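PDB 4DBF: 2-hydroxyhepta-2,4-diene-1,7-dioate isomerase from Corynebacterium glutamicum, which probably acts as a magnesium-dependent oxaloacetate decarboxylase of the fumarylacetoacetate hydrolase (FAH) family. Local coordinates for residues S169-D172 / L173-A176; R213-D217 / G218-L222; A264-D267 / G268-I271. One frame throughout, in Å; residues are numbered along the deposited sequence.

Contact 1 of 3, residues S169-D172 / L173-A176; sequences SSRD and LQFA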
loop_
_atom_site.group_PDB
_atom_site.type_symbol
_atom_site.label_atom_id
_atom_site.label_comp_id
_atom_site.label_asym_id
_atom_site.label_seq_id
_atom_site.Cartn_x
_atom_site.Cartn_y
_atom_site.Cartn_z
ATOM N N SER A 169 12.196 8.117 7.806
ATOM C CA SER A 169 12.969 7.115 7.090
ATOM C C SER A 169 14.186 6.687 7.964
ATOM O O SER A 169 14.956 7.585 8.387
ATOM C CB SER A 169 13.580 7.773 5.819
ATOM O OG SER A 169 12.624 8.674 5.172
ATOM N N SER A 170 14.331 5.383 8.202
ATOM C CA SER A 170 15.571 4.836 8.820
ATOM C C SER A 170 16.617 4.776 7.704
ATOM O O SER A 170 16.499 3.933 6.802
ATOM C CB SER A 170 15.339 3.420 9.338
ATOM O OG SER A 170 16.595 2.809 9.737
ATOM N N ARG A 171 17.605 5.660 7.721
ATOM C CA ARG A 171 18.628 5.637 6.645
ATOM C C ARG A 171 19.446 4.360 6.656
ATOM O O ARG A 171 19.890 3.879 5.621
ATOM C CB ARG A 171 19.590 6.807 6.791
ATOM C CG ARG A 171 18.914 8.139 6.774
ATOM C CD ARG A 171 18.169 8.453 5.433
ATOM N NE ARG A 171 17.691 9.813 5.430
ATOM C CZ ARG A 171 16.695 10.273 4.651
ATOM N NH1 ARG A 171 16.051 9.460 3.841
ATOM N NH2 ARG A 171 16.282 11.515 4.770
ATOM N N ASP A 172 19.672 3.816 7.845
ATOM C CA ASP A 172 20.391 2.544 7.952
ATOM C C ASP A 172 19.647 1.398 7.313
ATOM O O ASP A 172 20.264 0.507 6.650
ATOM C CB ASP A 172 20.689 2.197 9.439
ATOM C CG ASP A 172 21.782 3.094 10.055
ATOM O OD1 ASP A 172 22.464 3.822 9.303
ATOM O OD2 ASP A 172 21.882 3.141 11.327
ATOM N N LEU A 173 18.312 1.334 7.532
ATOM C CA LEU A 173 17.547 0.248 6.886
ATOM C C LEU A 173 17.442 0.461 5.379
ATOM O O LEU A 173 17.439 -0.570 4.640
ATOM C CB LEU A 173 16.140 0.063 7.475
ATOM C CG LEU A 173 16.108 -0.386 8.951
ATOM C CD1 LEU A 173 14.679 -0.331 9.444
ATOM C CD2 LEU A 173 16.679 -1.798 9.151
ATOM N N GLN A 174 17.360 1.718 4.933
ATOM C CA GLN A 174 17.296 1.958 3.493
ATOM C C GLN A 174 18.546 1.310 2.815
ATOM O O GLN A 174 18.443 0.606 1.789
ATOM C CB GLN A 174 17.321 3.413 3.172
ATOM C CG GLN A 174 16.028 4.117 3.313
ATOM C CD GLN A 174 16.137 5.581 2.884
ATOM O OE1 GLN A 174 16.233 6.476 3.679
ATOM N NE2 GLN A 174 16.121 5.811 1.589
ATOM N N PHE A 175 19.714 1.607 3.386
ATOM C CA PHE A 175 20.931 0.926 2.970
ATOM C C PHE A 175 20.941 -0.580 3.154
ATOM O O PHE A 175 21.268 -1.262 2.203
ATOM C CB PHE A 175 22.185 1.554 3.634
ATOM C CG PHE A 175 23.439 0.863 3.235
ATOM C CD1 PHE A 175 23.958 1.040 1.941
ATOM C CD2 PHE A 175 24.059 -0.022 4.105
ATOM C CE1 PHE A 175 25.111 0.384 1.532
ATOM C CE2 PHE A 175 25.221 -0.700 3.695
ATOM C CZ PHE A 175 25.717 -0.488 2.399
ATOM N N ALA A 176 20.573 -1.169 4.295
ATOM C CA ALA A 176 20.626 -2.652 4.400
ATOM C C ALA A 176 19.654 -3.417 3.490
ATOM O O ALA A 176 19.931 -4.527 3.074
ATOM C CB ALA A 176 20.309 -3.112 5.837
#
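Gln-174 runs beside Arg-171, one helical turn earlier, and both side chains point the same way. Followed outward from the backbone, the glutamine first sets CB 3.6 Å from Arg-171 O; its CG then lies 3.5 Å from Ser-170 O. The chain is extended beyond CG, which carries the amide back to the level of the helix start. There OE1 meets two residues: it rests 3.6 Å from Ser-169 CB and 3.3 Å from Arg-171 CD. It also takes a bond of 3.0 Å from Arg-171 NH1. That donor lies in the carbonyl plane on a lone pair, and the N-H...O angle is 164°, although the amide and guanidinium planes are turned 50° apart. The arginine can meet it because its chain bends at chi2 (-62°), which turns CD and the guanidinium toward the glutamine's side, beyond the first turn. All this belongs to an N-capped helix start, where strand 159-170 gives way to helix 171-177. Ser-170 is the N-cap: its OG accepts from Leu-173 N at 3.2 Å, a job suited to a short hydroxyl, while its carbonyl O receives Gln-174 N at 3.0 Å. Ser-170 OG also bonds to Thr-131 O. Arg-171 suits the spot because NE bridges to Glu-134 and NH2 to the magnesium ligand Glu-136, which makes the arginine a second-shell residue.

Contact 2 of 3, residues R213-D217 / G218-L222; sequences RLTHD and GETQL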
loop_
_atom_site.group_PDB
_atom_site.type_symbol
_atom_site.label_atom_id
_atom_site.label_comp_id
_atom_site.label_asym_id
_atom_site.label_seq_id
_atom_site.Cartn_x
_atom_site.Cartn_y
_atom_site.Cartn_z
ATOM N N ARG A 213 11.977 22.107 11.975
ATOM C CA ARG A 213 12.709 22.440 13.178
ATOM C C ARG A 213 12.724 21.228 14.091
ATOM O O ARG A 213 11.635 20.709 14.459
ATOM C CB ARG A 213 12.042 23.634 13.863
ATOM C CG ARG A 213 12.157 24.907 12.996
ATOM C CD ARG A 213 11.361 26.074 13.534
ATOM N NE ARG A 213 11.627 27.243 12.700
ATOM C CZ ARG A 213 10.941 27.580 11.613
ATOM N NH1 ARG A 213 9.892 26.851 11.190
ATOM N NH2 ARG A 213 11.307 28.658 10.946
ATOM N N LEU A 214 13.939 20.788 14.432
ATOM C CA LEU A 214 14.156 19.678 15.322
ATOM C C LEU A 214 14.548 20.194 16.696
ATOM O O LEU A 214 15.536 20.926 16.833
ATOM C CB LEU A 214 15.277 18.764 14.817
ATOM C CG LEU A 214 15.664 17.481 15.577
ATOM C CD1 LEU A 214 14.537 16.431 15.668
ATOM C CD2 LEU A 214 16.927 16.825 14.949
ATOM N N THR A 215 13.785 19.786 17.704
ATOM C CA THR A 215 14.158 20.097 19.057
ATOM C C THR A 215 14.895 18.866 19.605
ATOM O O THR A 215 14.315 17.787 19.708
ATOM C CB THR A 215 12.882 20.403 19.877
ATOM O OG1 THR A 215 12.186 21.516 19.280
ATOM C CG2 THR A 215 13.196 20.641 21.430
ATOM N N HIS A 216 16.164 19.045 19.977
ATOM C CA HIS A 216 16.985 17.967 20.547
ATOM C C HIS A 216 17.693 18.562 21.771
ATOM O O HIS A 216 18.263 19.661 21.692
ATOM C CB HIS A 216 18.027 17.447 19.524
ATOM C CG HIS A 216 18.879 16.329 20.035
ATOM N ND1 HIS A 216 20.255 16.418 20.122
ATOM C CD2 HIS A 216 18.553 15.103 20.513
ATOM C CE1 HIS A 216 20.739 15.288 20.620
ATOM N NE2 HIS A 216 19.727 14.472 20.866
ATOM N N ASP A 217 17.609 17.853 22.888
ATOM C CA ASP A 217 18.216 18.322 24.157
ATOM C C ASP A 217 17.694 19.703 24.506
ATOM O O ASP A 217 18.475 20.592 24.782
ATOM C CB ASP A 217 19.735 18.394 23.990
ATOM C CG ASP A 217 20.376 17.052 24.036
ATOM O OD1 ASP A 217 19.761 16.139 24.615
ATOM O OD2 ASP A 217 21.490 16.902 23.480
ATOM N N GLY A 218 16.384 19.888 24.378
ATOM C CA GLY A 218 15.715 21.165 24.632
ATOM C C GLY A 218 16.058 22.347 23.730
ATOM O O GLY A 218 15.483 23.422 23.890
ATOM N N GLU A 219 16.999 22.168 22.806
ATOM C CA GLU A 219 17.366 23.188 21.840
ATOM C C GLU A 219 16.711 22.878 20.484
ATOM O O GLU A 219 16.708 21.736 20.018
ATOM C CB GLU A 219 18.894 23.269 21.698
ATOM C CG GLU A 219 19.373 24.146 20.543
ATOM C CD GLU A 219 20.760 24.746 20.763
ATOM O OE1 GLU A 219 21.386 24.469 21.828
ATOM O OE2 GLU A 219 21.223 25.514 19.869
ATOM N N THR A 220 16.172 23.915 19.867
ATOM C CA THR A 220 15.452 23.786 18.600
ATOM C C THR A 220 16.281 24.405 17.512
ATOM O O THR A 220 16.710 25.557 17.664
ATOM C CB THR A 220 14.084 24.470 18.682
ATOM O OG1 THR A 220 13.325 23.828 19.709
ATOM C CG2 THR A 220 13.291 24.340 17.352
ATOM N N GLN A 221 16.517 23.653 16.426
ATOM C CA GLN A 221 17.284 24.131 15.249
ATOM C C GLN A 221 16.602 23.856 13.881
ATOM O O GLN A 221 15.910 22.877 13.719
ATOM C CB GLN A 221 18.626 23.426 15.202
ATOM C CG GLN A 221 19.639 23.860 16.272
ATOM C CD GLN A 221 21.014 23.272 15.989
ATOM O OE1 GLN A 221 21.733 23.731 15.087
ATOM N NE2 GLN A 221 21.378 22.237 16.734
ATOM N N LEU A 222 16.893 24.692 12.886
ATOM C CA LEU A 222 16.369 24.537 11.526
ATOM C C LEU A 222 17.207 23.504 10.835
ATOM O O LEU A 222 18.396 23.706 10.608
ATOM C CB LEU A 222 16.462 25.882 10.757
ATOM C CG LEU A 222 15.965 26.041 9.303
ATOM C CD1 LEU A 222 14.474 25.640 9.152
ATOM C CD2 LEU A 222 16.125 27.489 8.799
#
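Arg-213 and Thr-220 lie diagonally across a two-residue beta hairpin, in which strand 209-216 turns back through a type I' turn into strand 219-227. The arginine CB sits 3.8 Å from Thr-220 CG2, and beyond it the chain runs straight from CG to NE. A long aliphatic stem suits this place: it lies along the face it shares with Thr-215, Thr-220 and Leu-222, while its charged end travels on to NH1, which forms a salt bridge with Glu-274 of strand 270-275. Its backbone CA also makes a C-H...O contact of 3.3 Å with Gln-221 O, as the non-hydrogen-bonded pairing of Arg-213 with Leu-222 allows. Gly-218 shares the reversal with Asp-217. The turn needs left-handed backbone angles at both central residues, with phi 56° at Asp-217 and 64° at Gly-218, and glycine accepts them readily. Glu-219 N closes the turn on His-216 O at 3.0 Å, and His-216 N completes the pair with a 2.7 Å bond to Glu-219 O. Thr-220 is beta-branched, as befits an extended strand, and faces Thr-215 in a non-hydrogen-bonded pair. Both threonines hold OG1 beside the backbone N, anti to the carbonyl carbon (chi1 about -60° in each), which brings the two hydroxyls together, and the side chains cross at a slant. Their hydroxyls meet in one hydrogen bond between Thr-215 OG1 and Thr-220 OG1, 2.6 Å long.

Contact 3 of 3, residues A264-D267 / G268-I271; sequences AMVD and GDYI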
loop_
_atom_site.group_PDB
_atom_site.type_symbol
_atom_site.label_atom_id
_atom_site.label_comp_id
_atom_site.label_asym_id
_atom_site.label_seq_id
_atom_site.Cartn_x
_atom_site.Cartn_y
_atom_site.Cartn_z
ATOM N N ALA A 264 19.313 12.959 11.965
ATOM C CA ALA A 264 18.712 11.876 12.745
ATOM C C ALA A 264 17.945 12.360 13.989
ATOM O O ALA A 264 18.289 13.371 14.615
ATOM C CB ALA A 264 19.756 10.803 13.131
ATOM N N MET A 265 16.902 11.622 14.329
ATOM C CA MET A 265 16.028 11.963 15.428
ATOM C C MET A 265 16.167 10.830 16.411
ATOM O O MET A 265 16.280 9.665 15.991
ATOM C CB MET A 265 14.572 11.961 14.913
ATOM C CG MET A 265 14.307 13.024 13.928
ATOM S SD MET A 265 12.522 13.042 13.623
ATOM C CE MET A 265 12.102 11.506 12.963
ATOM N N VAL A 266 16.094 11.149 17.707
ATOM C CA VAL A 266 16.155 10.166 18.771
ATOM C C VAL A 266 15.061 10.359 19.819
ATOM O O VAL A 266 14.366 11.387 19.863
ATOM C CB VAL A 266 17.548 10.157 19.511
ATOM C CG1 VAL A 266 18.738 9.819 18.515
ATOM C CG2 VAL A 266 17.771 11.502 20.290
ATOM N N ASP A 267 14.925 9.364 20.690
ATOM C CA ASP A 267 13.889 9.381 21.721
ATOM C C ASP A 267 13.985 10.685 22.488
ATOM O O ASP A 267 15.071 11.104 22.796
ATOM C CB ASP A 267 14.057 8.173 22.622
ATOM C CG ASP A 267 13.220 8.273 23.845
ATOM O OD1 ASP A 267 12.004 8.026 23.774
ATOM O OD2 ASP A 267 13.795 8.652 24.882
ATOM N N GLY A 268 12.857 11.364 22.729
ATOM C CA GLY A 268 12.886 12.717 23.343
ATOM C C GLY A 268 12.802 13.942 22.440
ATOM O O GLY A 268 12.386 15.015 22.904
ATOM N N ASP A 269 13.247 13.827 21.178
ATOM C CA ASP A 269 13.227 14.946 20.250
ATOM C C ASP A 269 11.791 15.304 19.940
ATOM O O ASP A 269 10.831 14.562 20.273
ATOM C CB ASP A 269 13.945 14.602 18.905
ATOM C CG ASP A 269 15.445 14.413 19.088
ATOM O OD1 ASP A 269 15.930 14.705 20.245
ATOM O OD2 ASP A 269 16.137 13.984 18.127
ATOM N N TYR A 270 11.658 16.436 19.253
ATOM C CA TYR A 270 10.382 16.831 18.735
ATOM C C TYR A 270 10.687 17.373 17.356
ATOM O O TYR A 270 11.663 18.079 17.184
ATOM C CB TYR A 270 9.752 17.940 19.588
ATOM C CG TYR A 270 8.332 18.296 19.180
ATOM C CD1 TYR A 270 7.230 17.573 19.674
ATOM C CD2 TYR A 270 8.093 19.336 18.300
ATOM C CE1 TYR A 270 5.898 17.908 19.269
ATOM C CE2 TYR A 270 6.759 19.708 17.928
ATOM C CZ TYR A 270 5.692 18.974 18.410
ATOM O OH TYR A 270 4.421 19.351 18.041
ATOM N N ILE A 271 9.837 17.058 16.384
ATOM C CA ILE A 271 10.032 17.511 15.010
ATOM C C ILE A 271 8.799 18.268 14.477
ATOM O O ILE A 271 7.682 17.807 14.616
ATOM C CB ILE A 271 10.444 16.289 14.053
ATOM C CG1 ILE A 271 10.662 16.751 12.606
ATOM C CG2 ILE A 271 9.413 15.142 14.012
ATOM C CD1 ILE A 271 11.843 17.695 12.373
HETATM O O HOH W 1 18.493 14.213 17.328
#
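A type II beta turn from Val-266 to Asp-269 leads the chain into strand 270-275. Its closing bond runs from Asp-269 N to Val-266 O, 3.0 Å long, and Gly-268 fills the third position, where a CB would be jammed against Asp-267 O, so the position calls for glycine. Asp-269 then reinforces the turn with its side chain. With CG beside its own backbone N (chi1 -68°), the carboxylate folds back so that OD2 accepts Val-266 N at 2.9 Å. The N-H comes from above the carboxylate plane, 62° out of it. A water bridges the same OD2 to Ala-264 O, donating to both; it lies 2.8 Å from Ala-264 O. The short acidic side chain is thus just long enough to tie the approaching loop to the turn. On the inner side the chemistry is apolar: Met-265 SD touches Ile-271 CG2 at 3.8 Å, the two side chains crossing at about a right angle, and the flexible thioether fits against the branched isoleucine. Both also pack on Phe-135 of strand 133-143, while Met-265 and Asp-269 touch Leu-214 of strand 209-216, and Asp-267 OD1 bonds to Asp-287 N in strand 279-287.

Overall arrangement
Contact 2 lies at the surface, whereas contacts 1 and 3 are partly buried. Contacts 2 and 3 belong together: their strands 209-216 and 270-275 are neighbours in one sheet, their centres are about 9 Å apart, and Thr-215 N probably bonds to Tyr-270 O. Contact 1 stands apart, its centre about 17 Å from that of contact 3 and 23 Å from that of contact 2, and lies near the magnesium site. Chemistry follows place. Beside the metal ligands, contact 1 relies on polar and charged groups at a helix start; contact 2 relies on backbone ladder bonds and a hydroxyl pair; contact 3 combines a carboxylate-braced turn with a buried apolar pair.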